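Local coordinates for De novo designed switch protein caging a hemagglutinin binder (sCageHA267_1S) (Synthetic construct, PDB 7CBC) that is a designed six-helix-bundle switch that cages a hemagglutinin-binding domain, probably to keep it masked until the cage is opened in a biosensor, at residues A[29-34]-A[261-266]; A[130-135]-A[227-232]; A[165-170]-A[220-225]. One frame throughout, in Å; residues are numbered along the deposited sequence.

In the fold
The three interactions show how a six-helix bundle is held by apolar packing interleaved with buried polar contacts. Interaction 1 joins helix 3-46 to helix 245-268, the last long helix, while interactions 2 and 3 share helix 195-239, pairing it with helices 99-142 and 146-190. Their centres lie about 13 to 14 Å apart. Along the chain they are nested: interaction 3 lies inside the loop closed by interaction 2, and that inside the loop closed by interaction 1. M30 of interaction 1 reaches A224, and Q34 meets N232 of interaction 2; helix 195-239 is thus present at all three sites and links helices 3-46, 99-142 and 146-190.

Interaction 1. Residues A[29-34]-A[261-266]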
loop_
_atom_site.group_PDB
_atom_site.type_symbol
_atom_site.label_atom_id
_atom_site.label_comp_id
_atom_site.label_asym_id
_atom_site.label_seq_id
_atom_site.Cartn_x
_atom_site.Cartn_y
_atom_site.Cartn_z
ATOM N N ALA A 29 -0.493 -9.880 -3.145
ATOM C CA ALA A 29 -0.662 -10.046 -4.580
ATOM C C ALA A 29 0.626 -9.772 -5.330
ATOM O O ALA A 29 0.897 -10.413 -6.351
ATOM C CB ALA A 29 -1.765 -9.121 -5.084
HETATM N N MSE A 30 1.423 -8.821 -4.853
HETATM C CA MSE A 30 2.705 -8.511 -5.465
HETATM C C MSE A 30 3.682 -9.654 -5.206
HETATM O O MSE A 30 4.510 -9.982 -6.057
HETATM C CB MSE A 30 3.257 -7.174 -4.927
HETATM C CG MSE A 30 4.602 -6.765 -5.542
HETATM SE SE MSE A 30 5.511 -5.374 -4.500
HETATM C CE MSE A 30 6.233 -6.493 -3.072
ATOM N N ALA A 31 3.566 -10.282 -4.031
ATOM C CA ALA A 31 4.365 -11.476 -3.770
ATOM C C ALA A 31 3.979 -12.608 -4.714
ATOM O O ALA A 31 4.854 -13.301 -5.253
ATOM C CB ALA A 31 4.213 -11.916 -2.318
ATOM N N ARG A 32 2.677 -12.797 -4.952
ATOM C CA ARG A 32 2.249 -13.843 -5.875
ATOM C C ARG A 32 2.731 -13.560 -7.289
ATOM O O ARG A 32 3.261 -14.456 -7.954
ATOM C CB ARG A 32 0.731 -14.004 -5.863
ATOM C CG ARG A 32 0.110 -14.206 -4.487
ATOM C CD ARG A 32 0.299 -15.609 -3.942
ATOM N NE ARG A 32 1.676 -15.858 -3.539
ATOM C CZ ARG A 32 2.202 -15.501 -2.374
ATOM N NH1 ARG A 32 1.465 -14.868 -1.456
ATOM N NH2 ARG A 32 3.474 -15.777 -2.124
ATOM N N LEU A 33 2.552 -12.321 -7.771
ATOM C CA LEU A 33 3.009 -11.975 -9.121
ATOM C C LEU A 33 4.496 -12.254 -9.295
ATOM O O LEU A 33 4.929 -12.814 -10.312
ATOM C CB LEU A 33 2.725 -10.506 -9.420
ATOM C CG LEU A 33 1.288 -10.062 -9.665
ATOM C CD1 LEU A 33 1.225 -8.543 -9.771
ATOM C CD2 LEU A 33 0.719 -10.718 -10.914
ATOM N N GLN A 34 5.301 -11.828 -8.317
ATOM C CA GLN A 34 6.739 -12.073 -8.366
ATOM C C GLN A 34 7.039 -13.562 -8.403
ATOM O O GLN A 34 7.918 -14.015 -9.150
ATOM C CB GLN A 34 7.416 -11.435 -7.152
ATOM C CG GLN A 34 8.913 -11.649 -7.100
ATOM C CD GLN A 34 9.639 -10.859 -8.162
ATOM O OE1 GLN A 34 9.020 -10.237 -9.031
ATOM N NE2 GLN A 34 10.961 -10.855 -8.088
ATOM N N ARG A 261 13.338 -11.664 0.875
ATOM C CA ARG A 261 13.861 -10.694 1.829
ATOM C C ARG A 261 13.287 -9.302 1.591
ATOM O O ARG A 261 13.096 -8.541 2.545
ATOM C CB ARG A 261 15.386 -10.663 1.765
ATOM C CG ARG A 261 16.024 -11.855 2.449
ATOM C CD ARG A 261 17.488 -11.618 2.746
ATOM N NE ARG A 261 18.308 -11.824 1.559
ATOM C CZ ARG A 261 18.807 -13.000 1.193
ATOM N NH1 ARG A 261 18.570 -14.084 1.924
ATOM N NH2 ARG A 261 19.536 -13.095 0.092
ATOM N N ILE A 262 13.019 -8.953 0.332
ATOM C CA ILE A 262 12.431 -7.657 0.017
ATOM C C ILE A 262 10.984 -7.604 0.489
ATOM O O ILE A 262 10.573 -6.666 1.189
ATOM C CB ILE A 262 12.559 -7.383 -1.492
ATOM C CG1 ILE A 262 13.980 -6.910 -1.821
ATOM C CG2 ILE A 262 11.504 -6.393 -1.963
ATOM C CD1 ILE A 262 14.448 -7.278 -3.232
ATOM N N VAL A 263 10.195 -8.618 0.131
ATOM C CA VAL A 263 8.828 -8.714 0.632
ATOM C C VAL A 263 8.819 -8.685 2.159
ATOM O O VAL A 263 7.991 -8.004 2.788
ATOM C CB VAL A 263 8.156 -9.982 0.076
ATOM C CG1 VAL A 263 6.794 -10.194 0.700
ATOM C CG2 VAL A 263 8.040 -9.900 -1.438
ATOM N N GLU A 264 9.756 -9.411 2.778
ATOM C CA GLU A 264 9.860 -9.418 4.233
ATOM C C GLU A 264 10.152 -8.027 4.778
ATOM O O GLU A 264 9.591 -7.628 5.806
ATOM C CB GLU A 264 10.947 -10.392 4.679
ATOM C CG GLU A 264 10.531 -11.846 4.760
ATOM C CD GLU A 264 11.724 -12.745 5.051
ATOM O OE1 GLU A 264 11.715 -13.924 4.632
ATOM O OE2 GLU A 264 12.685 -12.255 5.686
ATOM N N ASP A 265 11.048 -7.278 4.117
ATOM C CA ASP A 265 11.312 -5.907 4.546
ATOM C C ASP A 265 10.036 -5.073 4.578
ATOM O O ASP A 265 9.882 -4.209 5.453
ATOM C CB ASP A 265 12.340 -5.254 3.634
ATOM C CG ASP A 265 13.755 -5.752 3.886
ATOM O OD1 ASP A 265 13.950 -6.708 4.680
ATOM O OD2 ASP A 265 14.678 -5.161 3.289
ATOM N N ALA A 266 9.101 -5.337 3.662
ATOM C CA ALA A 266 7.853 -4.589 3.637
ATOM C C ALA A 266 6.853 -5.104 4.677
ATOM O O ALA A 266 6.132 -4.305 5.284
ATOM C CB ALA A 266 7.248 -4.633 2.237
#
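M30 and V263 lie alongside one another, pointing opposite ways, with their ends meeting as methyl against methyl in the buried interior of a six-helix bundle. Helix 3-46 carries the first and helix 245-268 the second, and the two helices run in roughly opposite senses. Residue 30 is a selenomethionine, with SE standing in for sulfur. Its CG is anti to the backbone N (chi1 -179°), which sends the chain out from its helix; a bend at chi3 then turns CE toward the valine, and CE comes to 4.2 Å from CG2 of V263.

V263 meets a second neighbour with its fork. A chi1 of 174° spreads CG1 and CG2 on the side facing helix 3-46, where the small side chain of A31 lies near both. The alanine's CB lies opposite the two branches at nearly equal distances, and CG2 is thus shared between the flexible end of M30 and the short methyl of A31. Alanine suits a close approach of the backbones here: the CA atoms of A31 and V263 are 6.9 Å apart, the nearest such pair across the contact.

The interaction is entirely apolar between these three buried residues. Helix 195-239 covers the same ground, since M30 also packs on A224 and L228, while I262 reaches L228 and L231. One turn farther along helix 3-46 the chemistry changes: Q34 NE2 donates to S259 OG and to N232 OD1, a polar layer next to the apolar one. Of the alanine's two approaches to the valine fork, the shorter is CB of A31 to CG1 of V263, at 4.3 Å.

Interaction 2. Residues A[130-135]-A[227-232]; sequences QELNIR and QLQELN
N133 and Q229 face each other as a reciprocal amide pair, each giving an N-H and accepting one. N133 ND2 donates to Q229 OE1 at 2.9 Å, and Q229 NE2 returns the bond to N133 OD1 at 3.0 Å. Both donors lie in the carbonyl plane on a lone pair, and the two amides are turned only 15° apart, so the pair is nearly flat. Q229 reaches across because its chain bends at chi2 (65°). Its NE2 also donates to S160 OG, while OE1 takes a second, weak bond from N232 ND2; the N232 amide stands almost upright to that of N133, and its OD1 accepts from Q34. Such a chain of buried amides and hydroxyls is consistent with a designed hydrogen-bond network inside a helical bundle. Were N133 replaced by an alanine, both its bonds to the Q229 amide would go, and that amide would probably be held less firmly, by S160 and weakly by N232. The axes of 130-135 and 227-232 run almost parallel (6°), with a closest approach of 12.0 Å, a span wide enough for two amide side chains to meet midway. Beside the pair, L132 CD2 packs against Q229 NE2 at 4.0 Å.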
loop_
_atom_site.group_PDB
_atom_site.type_symbol
_atom_site.label_atom_id
_atom_site.label_comp_id
_atom_site.label_asym_id
_atom_site.label_seq_id
_atom_site.Cartn_x
_atom_site.Cartn_y
_atom_site.Cartn_z
ATOM N N GLN A 130 4.092 -6.400 -14.695
ATOM C CA GLN A 130 3.890 -7.826 -14.960
ATOM C C GLN A 130 3.754 -8.099 -16.452
ATOM O O GLN A 130 4.439 -8.970 -17.002
ATOM C CB GLN A 130 2.660 -8.341 -14.223
ATOM C CG GLN A 130 2.517 -9.856 -14.273
ATOM C CD GLN A 130 3.480 -10.557 -13.329
ATOM O OE1 GLN A 130 4.361 -9.929 -12.737
ATOM N NE2 GLN A 130 3.308 -11.866 -13.171
ATOM N N GLU A 131 2.859 -7.374 -17.120
ATOM C CA GLU A 131 2.695 -7.542 -18.558
ATOM C C GLU A 131 4.012 -7.308 -19.290
ATOM O O GLU A 131 4.398 -8.091 -20.172
ATOM C CB GLU A 131 1.603 -6.589 -19.039
ATOM C CG GLU A 131 1.665 -6.240 -20.516
ATOM C CD GLU A 131 0.732 -5.092 -20.853
ATOM O OE1 GLU A 131 0.455 -4.278 -19.942
ATOM O OE2 GLU A 131 0.281 -4.997 -22.017
ATOM N N LEU A 132 4.729 -6.252 -18.910
ATOM C CA LEU A 132 6.067 -6.019 -19.432
ATOM C C LEU A 132 6.972 -7.209 -19.174
ATOM O O LEU A 132 7.725 -7.628 -20.061
ATOM C CB LEU A 132 6.664 -4.763 -18.801
ATOM C CG LEU A 132 8.114 -4.511 -19.196
ATOM C CD1 LEU A 132 8.140 -3.800 -20.527
ATOM C CD2 LEU A 132 8.814 -3.684 -18.143
ATOM N N ASN A 133 6.917 -7.773 -17.966
ATOM C CA ASN A 133 7.836 -8.859 -17.648
ATOM C C ASN A 133 7.494 -10.131 -18.414
ATOM O O ASN A 133 8.392 -10.917 -18.742
ATOM C CB ASN A 133 7.843 -9.111 -16.145
ATOM C CG ASN A 133 8.527 -7.996 -15.378
ATOM O OD1 ASN A 133 9.430 -7.340 -15.896
ATOM N ND2 ASN A 133 8.075 -7.750 -14.147
ATOM N N ILE A 134 6.215 -10.350 -18.716
ATOM C CA ILE A 134 5.841 -11.519 -19.502
ATOM C C ILE A 134 6.269 -11.339 -20.953
ATOM O O ILE A 134 6.840 -12.247 -21.572
ATOM C CB ILE A 134 4.331 -11.765 -19.393
ATOM C CG1 ILE A 134 3.933 -11.893 -17.930
ATOM C CG2 ILE A 134 3.955 -13.012 -20.167
ATOM C CD1 ILE A 134 2.448 -12.064 -17.720
ATOM N N ARG A 135 5.972 -10.169 -21.521
ATOM C CA ARG A 135 6.339 -9.884 -22.899
ATOM C C ARG A 135 7.844 -9.992 -23.088
ATOM O O ARG A 135 8.318 -10.490 -24.120
ATOM C CB ARG A 135 5.835 -8.490 -23.283
ATOM C CG ARG A 135 5.756 -8.243 -24.781
ATOM C CD ARG A 135 5.474 -6.780 -25.123
ATOM N NE ARG A 135 4.504 -6.136 -24.235
ATOM C CZ ARG A 135 4.725 -4.981 -23.603
ATOM N NH1 ARG A 135 5.884 -4.348 -23.761
ATOM N NH2 ARG A 135 3.792 -4.456 -22.810
ATOM N N GLN A 227 12.339 -2.309 -5.997
ATOM C CA GLN A 227 13.428 -3.249 -5.723
ATOM C C GLN A 227 13.179 -4.607 -6.375
ATOM O O GLN A 227 14.116 -5.238 -6.892
ATOM C CB GLN A 227 13.622 -3.404 -4.223
ATOM C CG GLN A 227 14.405 -2.266 -3.607
ATOM C CD GLN A 227 14.419 -2.349 -2.095
ATOM O OE1 GLN A 227 13.370 -2.483 -1.464
ATOM N NE2 GLN A 227 15.609 -2.278 -1.503
ATOM N N LEU A 228 11.929 -5.081 -6.362
ATOM C CA LEU A 228 11.623 -6.338 -7.032
ATOM C C LEU A 228 11.879 -6.248 -8.533
ATOM O O LEU A 228 12.354 -7.207 -9.148
ATOM C CB LEU A 228 10.177 -6.736 -6.769
ATOM C CG LEU A 228 9.922 -7.405 -5.426
ATOM C CD1 LEU A 228 8.541 -8.031 -5.450
ATOM C CD2 LEU A 228 10.992 -8.431 -5.090
ATOM N N GLN A 229 11.564 -5.105 -9.145
ATOM C CA GLN A 229 11.745 -4.989 -10.584
ATOM C C GLN A 229 13.211 -4.830 -10.960
ATOM O O GLN A 229 13.594 -5.198 -12.072
ATOM C CB GLN A 229 10.923 -3.826 -11.130
ATOM C CG GLN A 229 10.952 -3.669 -12.639
ATOM C CD GLN A 229 10.322 -4.830 -13.407
ATOM O OE1 GLN A 229 9.608 -5.671 -12.845
ATOM N NE2 GLN A 229 10.570 -4.862 -14.710
ATOM N N GLU A 230 14.048 -4.288 -10.069
ATOM C CA GLU A 230 15.482 -4.283 -10.353
ATOM C C GLU A 230 16.056 -5.696 -10.335
ATOM O O GLU A 230 16.869 -6.051 -11.197
ATOM C CB GLU A 230 16.227 -3.388 -9.367
ATOM C CG GLU A 230 16.255 -1.921 -9.767
ATOM C CD GLU A 230 17.550 -1.529 -10.460
ATOM O OE1 GLU A 230 17.612 -1.588 -11.711
ATOM O OE2 GLU A 230 18.514 -1.163 -9.747
ATOM N N LEU A 231 15.641 -6.522 -9.374
ATOM C CA LEU A 231 15.990 -7.939 -9.427
ATOM C C LEU A 231 15.556 -8.564 -10.739
ATOM O O LEU A 231 16.311 -9.338 -11.350
ATOM C CB LEU A 231 15.344 -8.700 -8.274
ATOM C CG LEU A 231 15.927 -8.566 -6.874
ATOM C CD1 LEU A 231 15.265 -9.595 -5.983
ATOM C CD2 LEU A 231 17.438 -8.762 -6.897
ATOM N N ASN A 232 14.329 -8.267 -11.176
ATOM C CA ASN A 232 13.793 -8.912 -12.371
ATOM C C ASN A 232 14.625 -8.580 -13.607
ATOM O O ASN A 232 15.012 -9.475 -14.365
ATOM C CB ASN A 232 12.336 -8.510 -12.566
ATOM C CG ASN A 232 11.414 -9.205 -11.602
ATOM O OD1 ASN A 232 11.798 -10.165 -10.936
ATOM N ND2 ASN A 232 10.185 -8.720 -11.512
#

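Interaction 3. Residues A[165-170]-A[220-225]; sequences DEAERA and ELLRAL
L222 straddles A167 and E168: CD1 meets the alanine's CB, while CD2 lies over the main chain between the two, near A167 C. CD2 is 3.6 Å from the CA of E168 and equally near its N, and touches the glutamate's CB at 3.7 Å. CD1 approaches A167 CB to 4.0 Å, a plain methyl-to-methyl contact. The leucine therefore covers the junction between two successive residues of the facing helix, and the alanine, having no more than a CB there, lets the branched end come in near the main chain.

What places the fork is the leucine's own chain. CG stands anti to the backbone N (chi1 180°), carrying the branch point out from helix 195-239 toward helix 146-190, and chi2 near 54° spreads the two methyls over the pair. The E168 side chain crosses the leucine at about a right angle: its CB and, more loosely, CG flank CD2, while the chain is extended beyond CG and takes the carboxylate on past the contact at the edge of the bundle. The CA atoms of E168 and L222, 7.4 Å apart, are the nearest across the two segments.

Farther out, neighbouring helices pack beside the contact. A167 packs on A125 of helix 99-142, and L221 and L225, on either side of L222 in sequence, both touch F122 of that same helix. Helix 3-46 covers another part of this surface, meeting L221 with A23 and L27.

Between 165-170 and 220-225, the meeting of two consecutive helices of the six-helix bundle rests on apolar contact; the glutamate contributes aliphatic carbon and backbone, and its carboxylate makes no hydrogen bond or salt bridge across the two segments.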
loop_
_atom_site.group_PDB
_atom_site.type_symbol
_atom_site.label_atom_id
_atom_site.label_comp_id
_atom_site.label_asym_id
_atom_site.label_seq_id
_atom_site.Cartn_x
_atom_site.Cartn_y
_atom_site.Cartn_z
ATOM N N ASP A 165 8.337 5.433 -12.198
ATOM C CA ASP A 165 8.400 6.876 -11.985
ATOM C C ASP A 165 7.019 7.509 -11.975
ATOM O O ASP A 165 6.798 8.480 -11.241
ATOM C CB ASP A 165 9.275 7.569 -13.042
ATOM C CG ASP A 165 10.779 7.372 -12.804
ATOM O OD1 ASP A 165 11.151 6.794 -11.760
ATOM O OD2 ASP A 165 11.592 7.839 -13.644
ATOM N N GLU A 166 6.070 6.996 -12.772
ATOM C CA GLU A 166 4.734 7.590 -12.717
ATOM C C GLU A 166 3.959 7.133 -11.480
ATOM O O GLU A 166 3.088 7.867 -10.985
ATOM C CB GLU A 166 3.959 7.298 -14.007
ATOM C CG GLU A 166 3.307 5.941 -14.108
ATOM C CD GLU A 166 2.504 5.773 -15.403
ATOM O OE1 GLU A 166 1.576 6.580 -15.639
ATOM O OE2 GLU A 166 2.808 4.842 -16.195
ATOM N N ALA A 167 4.278 5.950 -10.953
ATOM C CA ALA A 167 3.732 5.536 -9.667
ATOM C C ALA A 167 4.267 6.408 -8.538
ATOM O O ALA A 167 3.532 6.750 -7.607
ATOM C CB ALA A 167 4.055 4.063 -9.409
ATOM N N GLU A 168 5.546 6.776 -8.596
ATOM C CA GLU A 168 6.083 7.670 -7.581
ATOM C C GLU A 168 5.565 9.092 -7.742
ATOM O O GLU A 168 5.524 9.836 -6.757
ATOM C CB GLU A 168 7.608 7.645 -7.616
ATOM C CG GLU A 168 8.286 8.215 -6.391
ATOM C CD GLU A 168 9.725 7.737 -6.276
ATOM O OE1 GLU A 168 10.099 6.791 -7.010
ATOM O OE2 GLU A 168 10.488 8.309 -5.467
ATOM N N ARG A 169 5.143 9.481 -8.947
ATOM C CA ARG A 169 4.477 10.770 -9.099
ATOM C C ARG A 169 3.104 10.760 -8.443
ATOM O O ARG A 169 2.701 11.746 -7.810
ATOM C CB ARG A 169 4.340 11.128 -10.576
ATOM C CG ARG A 169 5.609 11.647 -11.191
ATOM C CD ARG A 169 5.380 12.128 -12.603
ATOM N NE ARG A 169 6.655 12.250 -13.306
ATOM C CZ ARG A 169 7.230 11.263 -13.978
ATOM N NH1 ARG A 169 6.636 10.078 -14.054
ATOM N NH2 ARG A 169 8.397 11.465 -14.579
ATOM N N ALA A 170 2.359 9.667 -8.612
ATOM C CA ALA A 170 1.009 9.613 -8.067
ATOM C C ALA A 170 1.031 9.657 -6.546
ATOM O O ALA A 170 0.182 10.314 -5.928
ATOM C CB ALA A 170 0.287 8.359 -8.559
ATOM N N GLU A 220 5.980 2.242 1.146
ATOM C CA GLU A 220 6.593 0.943 1.409
ATOM C C GLU A 220 6.277 -0.054 0.302
ATOM O O GLU A 220 7.141 -0.843 -0.103
ATOM C CB GLU A 220 6.142 0.410 2.769
ATOM C CG GLU A 220 7.100 0.748 3.912
ATOM C CD GLU A 220 6.427 0.818 5.278
ATOM O OE1 GLU A 220 5.331 0.235 5.442
ATOM O OE2 GLU A 220 7.000 1.458 6.199
ATOM N N LEU A 221 5.047 -0.032 -0.204
ATOM C CA LEU A 221 4.694 -0.900 -1.315
ATOM C C LEU A 221 5.472 -0.529 -2.569
ATOM O O LEU A 221 5.945 -1.406 -3.295
ATOM C CB LEU A 221 3.195 -0.816 -1.571
ATOM C CG LEU A 221 2.291 -1.485 -0.533
ATOM C CD1 LEU A 221 0.886 -1.025 -0.750
ATOM C CD2 LEU A 221 2.371 -2.998 -0.670
ATOM N N LEU A 222 5.608 0.768 -2.849
ATOM C CA LEU A 222 6.283 1.177 -4.075
ATOM C C LEU A 222 7.777 0.880 -4.013
ATOM O O LEU A 222 8.376 0.477 -5.019
ATOM C CB LEU A 222 6.052 2.660 -4.351
ATOM C CG LEU A 222 6.766 3.087 -5.636
ATOM C CD1 LEU A 222 6.338 2.197 -6.776
ATOM C CD2 LEU A 222 6.485 4.518 -5.982
ATOM N N ARG A 223 8.402 1.076 -2.850
ATOM C CA ARG A 223 9.818 0.737 -2.735
ATOM C C ARG A 223 10.048 -0.747 -2.962
ATOM O O ARG A 223 11.014 -1.135 -3.623
ATOM C CB ARG A 223 10.358 1.163 -1.374
ATOM C CG ARG A 223 10.532 2.665 -1.267
ATOM C CD ARG A 223 11.374 3.058 -0.065
ATOM N NE ARG A 223 10.689 2.754 1.182
ATOM C CZ ARG A 223 9.987 3.639 1.883
ATOM N NH1 ARG A 223 9.876 4.892 1.460
ATOM N NH2 ARG A 223 9.391 3.264 3.005
ATOM N N ALA A 224 9.173 -1.594 -2.419
ATOM C CA ALA A 224 9.301 -3.025 -2.654
ATOM C C ALA A 224 9.090 -3.364 -4.120
ATOM O O ALA A 224 9.795 -4.220 -4.674
ATOM C CB ALA A 224 8.304 -3.786 -1.784
ATOM N N LEU A 225 8.114 -2.719 -4.766
ATOM C CA LEU A 225 7.883 -2.979 -6.184
ATOM C C LEU A 225 9.107 -2.614 -7.016
ATOM O O LEU A 225 9.534 -3.392 -7.884
ATOM C CB LEU A 225 6.652 -2.209 -6.664
ATOM C CG LEU A 225 6.228 -2.359 -8.130
ATOM C CD1 LEU A 225 5.969 -3.833 -8.472
ATOM C CD2 LEU A 225 5.007 -1.471 -8.492
#